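Local structure of octenoyl-CoA reductase/carboxylase (Streptomyces sp., 4A0S) at residues Leu225-Ser230 with Glu312-Val317; Ala14-Ala19 with Val120-Gly125; Lys44-Ser49 with Trp80-Glu85; Val69-Ile74 with Ala410-Ala415. The protein catalyses the NADPH-dependent reductive carboxylation of 2-octenoyl-CoA, a carbon-fixing step that supplies an unusual extender unit for cinnabaramide polyketide biosynthesis. One frame throughout, in Å; residues are numbered along the deposited sequence.

Interaction 1 (Leu225-Ser230 with Glu312-Val317). With NAP (NADP nicotinamide-adenine-dinucleotide phosphate), chain F.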
# COMPACT_ATOMS: atom_id res chain seq x y z
N LEU A 225 11.27 13.71 11.77
CA LEU A 225 11.45 14.39 13.03
C LEU A 225 11.33 13.36 14.11
O LEU A 225 10.34 12.64 14.19
CB LEU A 225 10.38 15.45 13.21
CG LEU A 225 10.53 16.31 14.46
CD1 LEU A 225 11.73 17.23 14.33
CD2 LEU A 225 9.26 17.10 14.67
N ILE A 226 12.35 13.26 14.94
CA ILE A 226 12.38 12.22 15.93
C ILE A 226 12.33 12.87 17.30
O ILE A 226 13.29 13.51 17.72
CB ILE A 226 13.65 11.35 15.80
CG1 ILE A 226 13.72 10.77 14.38
CG2 ILE A 226 13.65 10.25 16.87
CD1 ILE A 226 15.06 10.29 13.98
N TRP A 227 11.21 12.70 17.98
CA TRP A 227 11.09 13.11 19.37
C TRP A 227 11.89 12.21 20.29
O TRP A 227 12.18 11.06 19.96
CB TRP A 227 9.64 13.07 19.78
CG TRP A 227 8.83 14.11 19.13
CD1 TRP A 227 7.93 13.94 18.12
CD2 TRP A 227 8.84 15.50 19.43
NE1 TRP A 227 7.38 15.13 17.77
CE2 TRP A 227 7.91 16.12 18.56
CE3 TRP A 227 9.54 16.30 20.35
CZ2 TRP A 227 7.66 17.50 18.58
CZ3 TRP A 227 9.29 17.67 20.37
CH2 TRP A 227 8.35 18.25 19.50
N GLY A 228 12.21 12.73 21.48
CA GLY A 228 12.93 11.96 22.49
C GLY A 228 14.03 11.15 21.83
O GLY A 228 14.17 9.95 22.09
N ALA A 229 14.80 11.83 20.98
CA ALA A 229 15.63 11.14 20.00
C ALA A 229 16.83 10.40 20.58
O ALA A 229 17.35 9.49 19.95
CB ALA A 229 16.09 12.11 18.92
N SER A 230 17.29 10.80 21.75
CA SER A 230 18.50 10.20 22.33
C SER A 230 18.22 8.94 23.12
O SER A 230 19.15 8.21 23.50
CB SER A 230 19.23 11.21 23.23
OG SER A 230 18.44 11.47 24.38
N GLU A 312 6.81 9.74 16.93
CA GLU A 312 6.24 10.05 18.23
C GLU A 312 6.35 8.93 19.24
O GLU A 312 6.41 7.76 18.90
CB GLU A 312 4.77 10.41 18.07
CG GLU A 312 4.54 11.87 18.03
CD GLU A 312 4.61 12.48 19.41
OE1 GLU A 312 4.63 11.73 20.40
OE2 GLU A 312 4.62 13.71 19.50
N HIS A 313 6.37 9.32 20.51
CA HIS A 313 6.30 8.39 21.63
C HIS A 313 6.35 9.20 22.91
O HIS A 313 6.03 8.69 23.98
CB HIS A 313 7.46 7.42 21.59
CG HIS A 313 8.79 8.08 21.51
ND1 HIS A 313 9.52 8.42 22.64
CD2 HIS A 313 9.54 8.46 20.45
CE1 HIS A 313 10.66 8.97 22.26
NE2 HIS A 313 10.69 9.01 20.94
N THR A 314 6.75 10.46 22.78
CA THR A 314 6.87 11.36 23.92
C THR A 314 5.51 11.71 24.45
O THR A 314 5.38 12.01 25.62
CB THR A 314 7.63 12.63 23.55
OG1 THR A 314 7.41 12.94 22.16
CG2 THR A 314 9.11 12.43 23.79
N GLY A 315 4.51 11.72 23.57
CA GLY A 315 3.11 11.72 24.00
C GLY A 315 2.38 13.04 23.93
O GLY A 315 2.65 13.85 23.04
N ARG A 316 1.47 13.24 24.88
CA ARG A 316 0.56 14.38 24.97
C ARG A 316 1.25 15.73 24.77
O ARG A 316 0.76 16.62 24.06
CB ARG A 316 -0.17 14.31 26.32
CG ARG A 316 -0.66 15.60 26.90
CD ARG A 316 -1.66 15.37 28.02
NE ARG A 316 -2.35 16.63 28.31
CZ ARG A 316 -3.43 17.08 27.66
NH1 ARG A 316 -4.00 16.35 26.70
NH2 ARG A 316 -3.96 18.24 27.99
N VAL A 317 2.43 15.87 25.36
CA VAL A 317 3.15 17.14 25.36
C VAL A 317 3.55 17.56 23.94
O VAL A 317 3.46 18.72 23.58
CB VAL A 317 4.37 17.06 26.29
CG1 VAL A 317 5.32 18.21 26.03
CG2 VAL A 317 3.92 17.09 27.73
PA NAP F . 13.74 6.16 26.76
O1A NAP F . 15.02 5.34 26.36
O2A NAP F . 13.66 6.64 28.18
O5B NAP F . 13.72 7.39 25.83
C5B NAP F . 12.58 8.22 25.89
C4B NAP F . 13.02 9.60 25.42
O4B NAP F . 11.84 10.41 25.45
C3B NAP F . 14.05 10.26 26.37
O3B NAP F . 15.25 10.35 25.63
C2B NAP F . 13.54 11.68 26.54
O2B NAP F . 14.03 12.55 25.52
C1B NAP F . 12.07 11.57 26.37
N9A NAP F . 11.48 11.21 27.69
C8A NAP F . 12.00 10.47 28.68
N7A NAP F . 11.12 10.36 29.69
C5A NAP F . 10.05 11.04 29.31
C6A NAP F . 8.85 11.30 29.93
N6A NAP F . 8.60 10.79 31.13
N1A NAP F . 7.95 12.03 29.28
C2A NAP F . 8.19 12.50 28.06
N3A NAP F . 9.33 12.30 27.44
C4A NAP F . 10.27 11.57 28.05
O3 NAP F . 12.41 5.33 26.43
PN NAP F . 12.15 4.61 25.02
O1N NAP F . 12.68 3.15 25.28
O2N NAP F . 12.68 5.36 23.83
O5D NAP F . 10.55 4.58 25.10
C5D NAP F . 9.92 5.85 24.92
C4D NAP F . 8.45 5.57 25.00
O4D NAP F . 8.16 4.59 23.94
C3D NAP F . 8.03 4.89 26.30
O3D NAP F . 6.76 5.50 26.60
C2D NAP F . 7.86 3.43 25.93
O2D NAP F . 6.89 2.77 26.77
C1D NAP F . 7.26 3.62 24.55
N1N NAP F . 7.65 2.46 23.78
C2N NAP F . 6.65 1.82 23.08
C3N NAP F . 7.03 0.74 22.34
C7N NAP F . 5.95 0.04 21.61
O7N NAP F . 4.80 0.48 21.57
N7N NAP F . 6.36 -1.08 21.07
C4N NAP F . 8.36 0.29 22.29
C5N NAP F . 9.37 0.93 22.98
C6N NAP F . 9.01 2.04 23.72
P2B NAP F . 13.90 14.12 25.85
O1X NAP F . 14.95 14.62 24.71
O2X NAP F . 12.41 14.66 25.52
O3X NAP F . 14.36 14.18 27.28
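The side chains of Trp-227 and Glu-312 lie side by side and point the same way, ring and carboxylate planes 41° apart. OE2 of Glu-312 lies over one face of the indole, 3.6 Å from Trp-227 NE1 but not bonded to it; this oxygen is hydrogen-bonded to Ser-322 OG and Thr-318 OG1. The other oxygen, OE1, turns back to its own segment and accepts from Gly-315 N through its syn lone pair at 3.2 Å, which ties the carboxylate to the turn that follows. Thr-314 meets Trp-227 at about a right angle, bringing OG1 to 3.3 Å from Trp-227 CB, while its hydroxyl bonds to Thr-318.

His-313 supplies the polar link. Its chi1 of 54° sets CG between the backbone N and carbonyl carbon, and from there the ring reaches over to Trp-227 O, to which NE2 donates at 2.7 Å. That bond is bent, 139° at the hydrogen, and the nitrogen sits above the carbonyl plane. ND1 of His-313 lies 3.5 Å from C5D of the NADP, and Gly-228 CA comes within 3.3 Å of its O2B.

These two loops leave the C-terminal ends of strands 223-226 and 309-312, neighbours in the parallel Rossmann sheet; strand 247-252 flanks the first strand on its other side, and helix 316-325 packs against the indole through Leu-321.

Interaction 2 (Ala14-Ala19 with Val120-Gly125)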
# COMPACT_ATOMS: atom_id res chain seq x y z
N ALA A 14 24.46 -31.07 23.46
CA ALA A 14 24.22 -32.25 24.29
C ALA A 14 24.48 -32.00 25.78
O ALA A 14 23.69 -32.40 26.63
CB ALA A 14 25.05 -33.43 23.80
N GLU A 15 25.60 -31.33 26.07
CA GLU A 15 25.99 -30.97 27.44
C GLU A 15 24.97 -30.04 28.09
O GLU A 15 24.67 -30.15 29.29
CB GLU A 15 27.34 -30.28 27.44
CG GLU A 15 28.52 -31.23 27.29
CD GLU A 15 29.85 -30.51 27.36
OE1 GLU A 15 30.27 -29.92 26.33
OE2 GLU A 15 30.46 -30.52 28.45
N ILE A 16 24.46 -29.10 27.29
CA ILE A 16 23.44 -28.18 27.77
C ILE A 16 22.14 -28.91 28.07
O ILE A 16 21.53 -28.69 29.12
CB ILE A 16 23.25 -26.99 26.80
CG1 ILE A 16 24.51 -26.11 26.83
CG2 ILE A 16 22.02 -26.17 27.19
CD1 ILE A 16 24.53 -24.98 25.81
N GLU A 17 21.73 -29.81 27.18
CA GLU A 17 20.52 -30.63 27.41
C GLU A 17 20.68 -31.58 28.59
O GLU A 17 19.69 -31.88 29.27
CB GLU A 17 20.17 -31.48 26.19
CG GLU A 17 20.02 -30.76 24.90
CD GLU A 17 19.40 -31.65 23.83
OE1 GLU A 17 18.22 -32.05 24.00
OE2 GLU A 17 20.08 -31.97 22.85
N ALA A 18 21.90 -32.07 28.80
CA ALA A 18 22.19 -33.01 29.89
C ALA A 18 22.18 -32.32 31.24
O ALA A 18 21.91 -32.96 32.27
CB ALA A 18 23.52 -33.70 29.67
N ALA A 19 22.48 -31.02 31.25
CA ALA A 19 22.50 -30.23 32.48
C ALA A 19 21.06 -29.94 32.91
O ALA A 19 20.30 -29.36 32.13
CB ALA A 19 23.27 -28.95 32.28
N VAL A 120 21.19 -17.84 25.39
CA VAL A 120 21.45 -19.14 24.88
C VAL A 120 20.25 -20.03 25.10
O VAL A 120 19.70 -20.09 26.20
CB VAL A 120 22.68 -19.75 25.57
CG1 VAL A 120 22.96 -21.10 24.98
CG2 VAL A 120 23.88 -18.83 25.44
N VAL A 121 19.84 -20.72 24.04
CA VAL A 121 18.77 -21.68 24.14
C VAL A 121 19.24 -22.80 25.05
O VAL A 121 20.35 -23.31 24.89
CB VAL A 121 18.40 -22.23 22.76
CG1 VAL A 121 17.34 -23.29 22.88
CG2 VAL A 121 17.94 -21.09 21.85
N VAL A 122 18.42 -23.16 26.02
CA VAL A 122 18.78 -24.30 26.87
C VAL A 122 17.76 -25.44 26.76
O VAL A 122 18.11 -26.61 26.92
CB VAL A 122 19.06 -23.87 28.33
CG1 VAL A 122 20.32 -23.01 28.39
CG2 VAL A 122 17.89 -23.10 28.91
N ARG A 123 16.51 -25.10 26.46
CA ARG A 123 15.48 -26.11 26.23
C ARG A 123 14.51 -25.61 25.20
O ARG A 123 14.27 -24.41 25.10
CB ARG A 123 14.72 -26.44 27.52
CG ARG A 123 15.55 -27.12 28.61
CD ARG A 123 15.85 -28.57 28.25
NE ARG A 123 16.46 -29.28 29.37
CZ ARG A 123 17.74 -29.16 29.74
NH1 ARG A 123 18.58 -28.34 29.11
NH2 ARG A 123 18.16 -29.86 30.78
N THR A 124 13.93 -26.53 24.44
CA THR A 124 12.88 -26.18 23.50
C THR A 124 11.73 -27.12 23.73
O THR A 124 11.94 -28.32 24.01
CB THR A 124 13.34 -26.34 22.04
OG1 THR A 124 13.59 -27.73 21.76
CG2 THR A 124 14.61 -25.55 21.77
N GLY A 125 10.52 -26.60 23.59
CA GLY A 125 9.32 -27.42 23.65
C GLY A 125 9.29 -28.37 22.46
O GLY A 125 9.99 -28.15 21.46
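Arg-123 reaches from the strand to the end of helix 13-18 and donates to one carbonyl of the last turn and one just beyond it. NH2 bonds to Ala-19 O at 2.6 Å, with that oxygen in the guanidinium plane, and NH1 bonds to Ile-16 O at 3.0 Å, the oxygen tilted somewhat from the plane. NH1 also donates to the carbonyl of its own neighbour, Val-122 O, at 2.8 Å and a nearly straight 165°, so this one nitrogen bridges strand and helix. Three bonds thereby fix the rotation of the guanidinium. The bend at chi2 (-73°) folds the chain back over the strand and makes the bond to Val-122 O possible. Glu-17 O sits over one face of the group, close to NH2 but too poorly angled to count as a bond. Carbonyls at the C-terminal end of a helix carry partial negative charge, which probably favours the arginine here.

Beneath this polar cluster, Ile-16 packs onto the strand. Its CG2 branch rests 3.8 Å from Val-122 CG1, the two side chains crossing at about a right angle, and its CD1 end approaches Val-120 CG1 at 4.3 Å.

Val-122 and Arg-123 form a classic beta bulge opposite Leu-66 of strand 64-73. Helix 2-8 completes the apolar layer, with Leu-3 touching both Ile-16 and Val-122 and Val-7 touching Val-120 and Val-122, while strand 136-139 borders strand 117-124 on its other edge.

Interaction 3 (Lys44-Ser49 with Trp80-Glu85). With NAP (NADP nicotinamide-adenine-dinucleotide phosphate), chain F.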
# COMPACT_ATOMS: atom_id res chain seq x y z
N LYS A 44 7.30 7.47 41.67
CA LYS A 44 7.11 6.05 41.95
C LYS A 44 8.39 5.28 41.69
O LYS A 44 8.54 4.58 40.67
CB LYS A 44 5.95 5.50 41.13
CG LYS A 44 4.69 6.32 41.31
CD LYS A 44 3.54 5.81 40.48
CE LYS A 44 2.29 6.63 40.76
NZ LYS A 44 1.10 5.95 40.19
N ASP A 45 9.32 5.43 42.62
CA ASP A 45 10.66 4.89 42.52
C ASP A 45 10.63 3.39 42.23
O ASP A 45 10.32 2.59 43.13
CB ASP A 45 11.42 5.16 43.83
CG ASP A 45 12.89 4.81 43.76
OD1 ASP A 45 13.30 4.12 42.80
OD2 ASP A 45 13.65 5.21 44.68
N VAL A 46 10.95 3.02 40.99
CA VAL A 46 10.91 1.61 40.58
C VAL A 46 11.72 0.74 41.52
O VAL A 46 11.48 -0.46 41.60
CB VAL A 46 11.45 1.37 39.17
CG1 VAL A 46 10.64 2.12 38.16
CG2 VAL A 46 12.97 1.68 39.10
N ARG A 47 12.68 1.34 42.21
CA ARG A 47 13.55 0.53 43.06
C ARG A 47 12.81 0.10 44.31
O ARG A 47 13.25 -0.79 45.02
CB ARG A 47 14.80 1.31 43.44
CG ARG A 47 15.65 1.68 42.25
CD ARG A 47 16.73 2.67 42.65
NE ARG A 47 16.12 3.90 43.15
CZ ARG A 47 16.81 4.96 43.57
NH1 ARG A 47 18.13 4.96 43.53
NH2 ARG A 47 16.16 6.03 44.00
N LYS A 48 11.66 0.72 44.57
CA LYS A 48 10.86 0.34 45.74
C LYS A 48 9.98 -0.88 45.45
O LYS A 48 9.58 -1.60 46.37
CB LYS A 48 10.02 1.52 46.23
CG LYS A 48 10.86 2.69 46.69
CD LYS A 48 10.02 3.75 47.35
CE LYS A 48 10.90 4.84 47.96
NZ LYS A 48 11.94 4.29 48.88
N SER A 49 9.72 -1.13 44.17
CA SER A 49 8.88 -2.24 43.75
C SER A 49 9.69 -3.41 43.23
O SER A 49 9.35 -4.56 43.51
CB SER A 49 7.92 -1.77 42.68
OG SER A 49 8.67 -1.26 41.59
N TRP A 80 7.45 1.31 33.42
CA TRP A 80 6.00 1.36 33.60
C TRP A 80 5.56 0.23 34.52
O TRP A 80 4.78 0.47 35.44
CB TRP A 80 5.25 1.23 32.27
CG TRP A 80 5.45 2.32 31.28
CD1 TRP A 80 5.79 2.17 29.96
CD2 TRP A 80 5.36 3.72 31.51
NE1 TRP A 80 5.89 3.39 29.36
CE2 TRP A 80 5.64 4.36 30.28
CE3 TRP A 80 5.07 4.50 32.64
CZ2 TRP A 80 5.63 5.76 30.14
CZ3 TRP A 80 5.06 5.89 32.51
CH2 TRP A 80 5.33 6.50 31.26
N SER A 81 6.06 -0.98 34.26
CA SER A 81 5.77 -2.16 35.10
C SER A 81 6.04 -1.91 36.56
O SER A 81 5.19 -2.17 37.41
CB SER A 81 6.66 -3.34 34.73
OG SER A 81 6.38 -3.82 33.45
N ALA A 82 7.26 -1.49 36.85
CA ALA A 82 7.71 -1.30 38.22
C ALA A 82 6.99 -0.14 38.91
O ALA A 82 7.01 -0.04 40.13
CB ALA A 82 9.20 -1.09 38.25
N MET A 83 6.39 0.73 38.11
CA MET A 83 5.53 1.80 38.63
C MET A 83 4.07 1.38 38.74
O MET A 83 3.24 2.15 39.23
CB MET A 83 5.61 3.02 37.71
CG MET A 83 6.92 3.75 37.74
SD MET A 83 6.99 5.02 36.46
CE MET A 83 5.62 6.06 36.86
N PHE A 84 3.75 0.17 38.27
CA PHE A 84 2.36 -0.31 38.12
C PHE A 84 1.49 0.63 37.27
O PHE A 84 0.26 0.70 37.43
CB PHE A 84 1.74 -0.65 39.49
CG PHE A 84 2.62 -1.54 40.34
CD1 PHE A 84 2.69 -2.91 40.11
CD2 PHE A 84 3.38 -1.00 41.38
CE1 PHE A 84 3.51 -3.74 40.90
CE2 PHE A 84 4.21 -1.82 42.17
CZ PHE A 84 4.26 -3.19 41.93
N GLU A 85 2.13 1.32 36.34
CA GLU A 85 1.46 2.24 35.42
C GLU A 85 1.44 1.76 33.96
O GLU A 85 2.33 1.04 33.53
CB GLU A 85 2.10 3.61 35.50
CG GLU A 85 1.83 4.31 36.80
CD GLU A 85 2.20 5.77 36.73
OE1 GLU A 85 2.75 6.19 35.69
OE2 GLU A 85 1.93 6.50 37.70
PA NAP F . 13.74 6.16 26.76
O1A NAP F . 15.02 5.34 26.36
O2A NAP F . 13.66 6.64 28.18
O5B NAP F . 13.72 7.39 25.83
C5B NAP F . 12.58 8.22 25.89
C4B NAP F . 13.02 9.60 25.42
O4B NAP F . 11.84 10.41 25.45
C3B NAP F . 14.05 10.26 26.37
O3B NAP F . 15.25 10.35 25.63
C2B NAP F . 13.54 11.68 26.54
O2B NAP F . 14.03 12.55 25.52
C1B NAP F . 12.07 11.57 26.37
N9A NAP F . 11.48 11.21 27.69
C8A NAP F . 12.00 10.47 28.68
N7A NAP F . 11.12 10.36 29.69
C5A NAP F . 10.05 11.04 29.31
C6A NAP F . 8.85 11.30 29.93
N6A NAP F . 8.60 10.79 31.13
N1A NAP F . 7.95 12.03 29.28
C2A NAP F . 8.19 12.50 28.06
N3A NAP F . 9.33 12.30 27.44
C4A NAP F . 10.27 11.57 28.05
O3 NAP F . 12.41 5.33 26.43
PN NAP F . 12.15 4.61 25.02
O1N NAP F . 12.68 3.15 25.28
O2N NAP F . 12.68 5.36 23.83
O5D NAP F . 10.55 4.58 25.10
C5D NAP F . 9.92 5.85 24.92
C4D NAP F . 8.45 5.57 25.00
O4D NAP F . 8.16 4.59 23.94
C3D NAP F . 8.03 4.89 26.30
O3D NAP F . 6.76 5.50 26.60
C2D NAP F . 7.86 3.43 25.93
O2D NAP F . 6.89 2.77 26.77
C1D NAP F . 7.26 3.62 24.55
N1N NAP F . 7.65 2.46 23.78
C2N NAP F . 6.65 1.82 23.08
C3N NAP F . 7.03 0.74 22.34
C7N NAP F . 5.95 0.04 21.61
O7N NAP F . 4.80 0.48 21.57
N7N NAP F . 6.36 -1.08 21.07
C4N NAP F . 8.36 0.29 22.29
C5N NAP F . 9.37 0.93 22.98
C6N NAP F . 9.01 2.04 23.72
P2B NAP F . 13.90 14.12 25.85
O1X NAP F . 14.95 14.62 24.71
O2X NAP F . 12.41 14.66 25.52
O3X NAP F . 14.36 14.18 27.28
O HOH W 1 1.01 2.99 40.47
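Lys-44 and Glu-85 close one end of this contact with a salt bridge: NZ donates to Glu-85 OE2 at 2.7 Å, using the anti lone pair, the one turned away from the other carboxylate oxygen. The two side chains cross at about a right angle. A water accepts from Lys-44 NZ and donates to Met-83 O, giving the ammonium a second link to the same turn. Lys-44 is extended beyond CG, and its CB lies 3.9 Å from Met-83 CG.

Further along, Val-46 presses on Ala-82, their CB atoms 3.5 Å apart, tighter than ordinary van der Waals contact. At the far end Ser-49 OG lies 2.5 Å from Ala-82 O and 2.9 Å from Val-46 O; its single proton could serve either. Its chi1 of 58° puts the hydroxyl between these carbonyls, and CB then meets Phe-84 CE2 at 3.7 Å.

What positions these groups lies one shell out. Asp-45 N-caps the short, weakly bonded helix at about 46-49 by accepting from Arg-47 N, and the Arg-47 guanidinium grips its carboxylate side-on with NE and NH2. Gln-401 of helix 393-401 pins the backbone, bonding to Lys-44 O and Val-46 N.

On the other segment, Phe-84 has positive phi and two bonds return into the last turn, the Schellman motif that ends helix 76-82. That helix also carries Trp-80, whose NE1 donates to NADP O2D at 2.8 Å and which touches the octanoyl-CoA, so this packed helix end borders the cofactor and substrate pocket.

Interaction 4 (Val69-Ile74 with Ala410-Ala415)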
# COMPACT_ATOMS: atom_id res chain seq x y z
N VAL A 69 19.38 -16.43 29.83
CA VAL A 69 19.49 -15.05 29.41
C VAL A 69 20.86 -14.49 29.79
O VAL A 69 21.22 -14.42 30.96
CB VAL A 69 18.40 -14.19 30.04
CG1 VAL A 69 18.54 -12.74 29.59
CG2 VAL A 69 17.02 -14.73 29.68
N MET A 70 21.60 -14.06 28.78
CA MET A 70 22.94 -13.55 29.02
C MET A 70 22.90 -12.09 29.40
O MET A 70 23.59 -11.67 30.33
CB MET A 70 23.80 -13.79 27.79
CG MET A 70 24.13 -15.27 27.63
SD MET A 70 25.08 -15.92 29.02
CE MET A 70 26.65 -15.17 28.66
N ALA A 71 22.06 -11.34 28.70
CA ALA A 71 21.90 -9.93 28.94
C ALA A 71 20.49 -9.55 28.49
O ALA A 71 19.89 -10.22 27.64
CB ALA A 71 22.94 -9.14 28.15
N SER A 72 19.99 -8.47 29.06
CA SER A 72 18.69 -7.95 28.74
C SER A 72 18.88 -6.45 28.70
O SER A 72 20.01 -5.96 28.57
CB SER A 72 17.70 -8.40 29.81
OG SER A 72 16.38 -8.02 29.49
N SER A 73 17.79 -5.69 28.78
CA SER A 73 17.92 -4.25 28.81
C SER A 73 16.78 -3.70 29.61
O SER A 73 15.74 -4.37 29.80
CB SER A 73 17.87 -3.69 27.39
OG SER A 73 16.54 -3.64 26.93
N ILE A 74 16.94 -2.46 30.07
CA ILE A 74 15.79 -1.75 30.61
C ILE A 74 15.05 -1.15 29.43
O ILE A 74 15.65 -0.52 28.54
CB ILE A 74 16.18 -0.65 31.60
CG1 ILE A 74 17.08 -1.22 32.68
CG2 ILE A 74 14.93 -0.01 32.20
CD1 ILE A 74 16.42 -2.31 33.50
N ALA A 410 21.84 -1.67 29.12
CA ALA A 410 21.85 -3.10 29.10
C ALA A 410 21.90 -3.59 30.52
O ALA A 410 22.40 -2.90 31.42
CB ALA A 410 23.06 -3.60 28.33
N VAL A 411 21.40 -4.80 30.72
CA VAL A 411 21.55 -5.48 31.99
C VAL A 411 22.14 -6.83 31.68
O VAL A 411 21.57 -7.62 30.92
CB VAL A 411 20.19 -5.60 32.74
CG1 VAL A 411 20.33 -6.41 34.02
CG2 VAL A 411 19.61 -4.22 33.07
N LEU A 412 23.30 -7.11 32.26
CA LEU A 412 23.84 -8.45 32.21
C LEU A 412 22.96 -9.28 33.12
O LEU A 412 22.53 -8.82 34.18
CB LEU A 412 25.29 -8.49 32.72
CG LEU A 412 26.29 -7.63 31.96
CD1 LEU A 412 27.64 -7.56 32.72
CD2 LEU A 412 26.45 -8.08 30.51
N CYS A 413 22.65 -10.48 32.68
CA CYS A 413 21.84 -11.35 33.50
C CYS A 413 22.73 -12.48 33.92
O CYS A 413 23.40 -12.40 34.95
CB CYS A 413 20.62 -11.81 32.72
SG CYS A 413 19.59 -10.39 32.33
N MET A 414 22.77 -13.53 33.11
CA MET A 414 23.67 -14.61 33.39
C MET A 414 25.11 -14.27 32.99
O MET A 414 26.04 -14.80 33.58
CB MET A 414 23.21 -15.89 32.71
CG MET A 414 23.79 -17.14 33.32
SD MET A 414 23.16 -18.54 32.40
CE MET A 414 21.60 -18.79 33.25
N ALA A 415 25.30 -13.39 32.00
CA ALA A 415 26.67 -13.03 31.58
C ALA A 415 27.43 -12.45 32.78
O ALA A 415 26.98 -11.47 33.36
CB ALA A 415 26.65 -12.05 30.44
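Ser-72 and Val-411 are the hydrogen-bonded pair of antiparallel strands 64-73 and 408-412, which join the GroES-like part of this medium-chain dehydrogenase/reductase fold to a strand from near the C-terminus. Ser-72 N gives to Val-411 O at 2.6 Å and Val-411 N returns to Ser-72 O at 2.8 Å. On either side of it lie the non-hydrogen-bonded pairs Ala-71 with Leu-412 and Ser-73 with Ala-410, where CA-H...O contacts reach from Ala-71 CA to Val-411 O and from Ala-410 CA to Ser-72 O.

Past Leu-412 the second chain leaves the strand but keeps its grip through the backbone. Met-70 O accepts from both Cys-413 N and Ala-415 N, the latter on a lone pair in the carbonyl plane and the former from above it, while Met-414 N bonds to Val-69 O. Met-70 and Ala-71 form a classic beta bulge opposite Ser-118 of strand 117-124.

The two hydroxyls find partners outside the segments: Ser-72 OG bonds to Asp-116 O, and Ser-73 OG to Asp-116 OD1 and Lys-408 NZ.

Apolar contacts fill in around this frame. Cys-413 SG touches both Val-69 CG1 and Ser-72 CB, at 3.8 and 3.7 Å. Ile-74, bent at chi2 (-62°), lays CD1 3.7 Å from Val-411 CG2, with Cys-397 and Val-400 of helix 393-401 on the same isoleucine. Met-70 folds at chi2 and chi3, so that its CE methyl ends 3.6 Å from Ala-415 CB.

In the fold
Interactions 2 and 4 share the mixed sheet, where strands 117-124 and 64-73 are neighbours; their centres are about 19 Å apart and they touch through Val-120 and Met-70. Interaction 3 lies about 19 Å from interaction 4, centre to centre, and helix 76-82 directly follows strand 64-73. Interaction 1 belongs to the parallel Rossmann sheet, about 41 Å between centres from interaction 2 and on the other side of the chain's centre, yet it meets the same NADP as interaction 3, about 22 Å between centres. Along the chain, interactions 2 and 4 interlock, as do 3 and 4, whereas interaction 1 falls wholly between the segments of 4. The cofactor thus bridges the two halves of the fold.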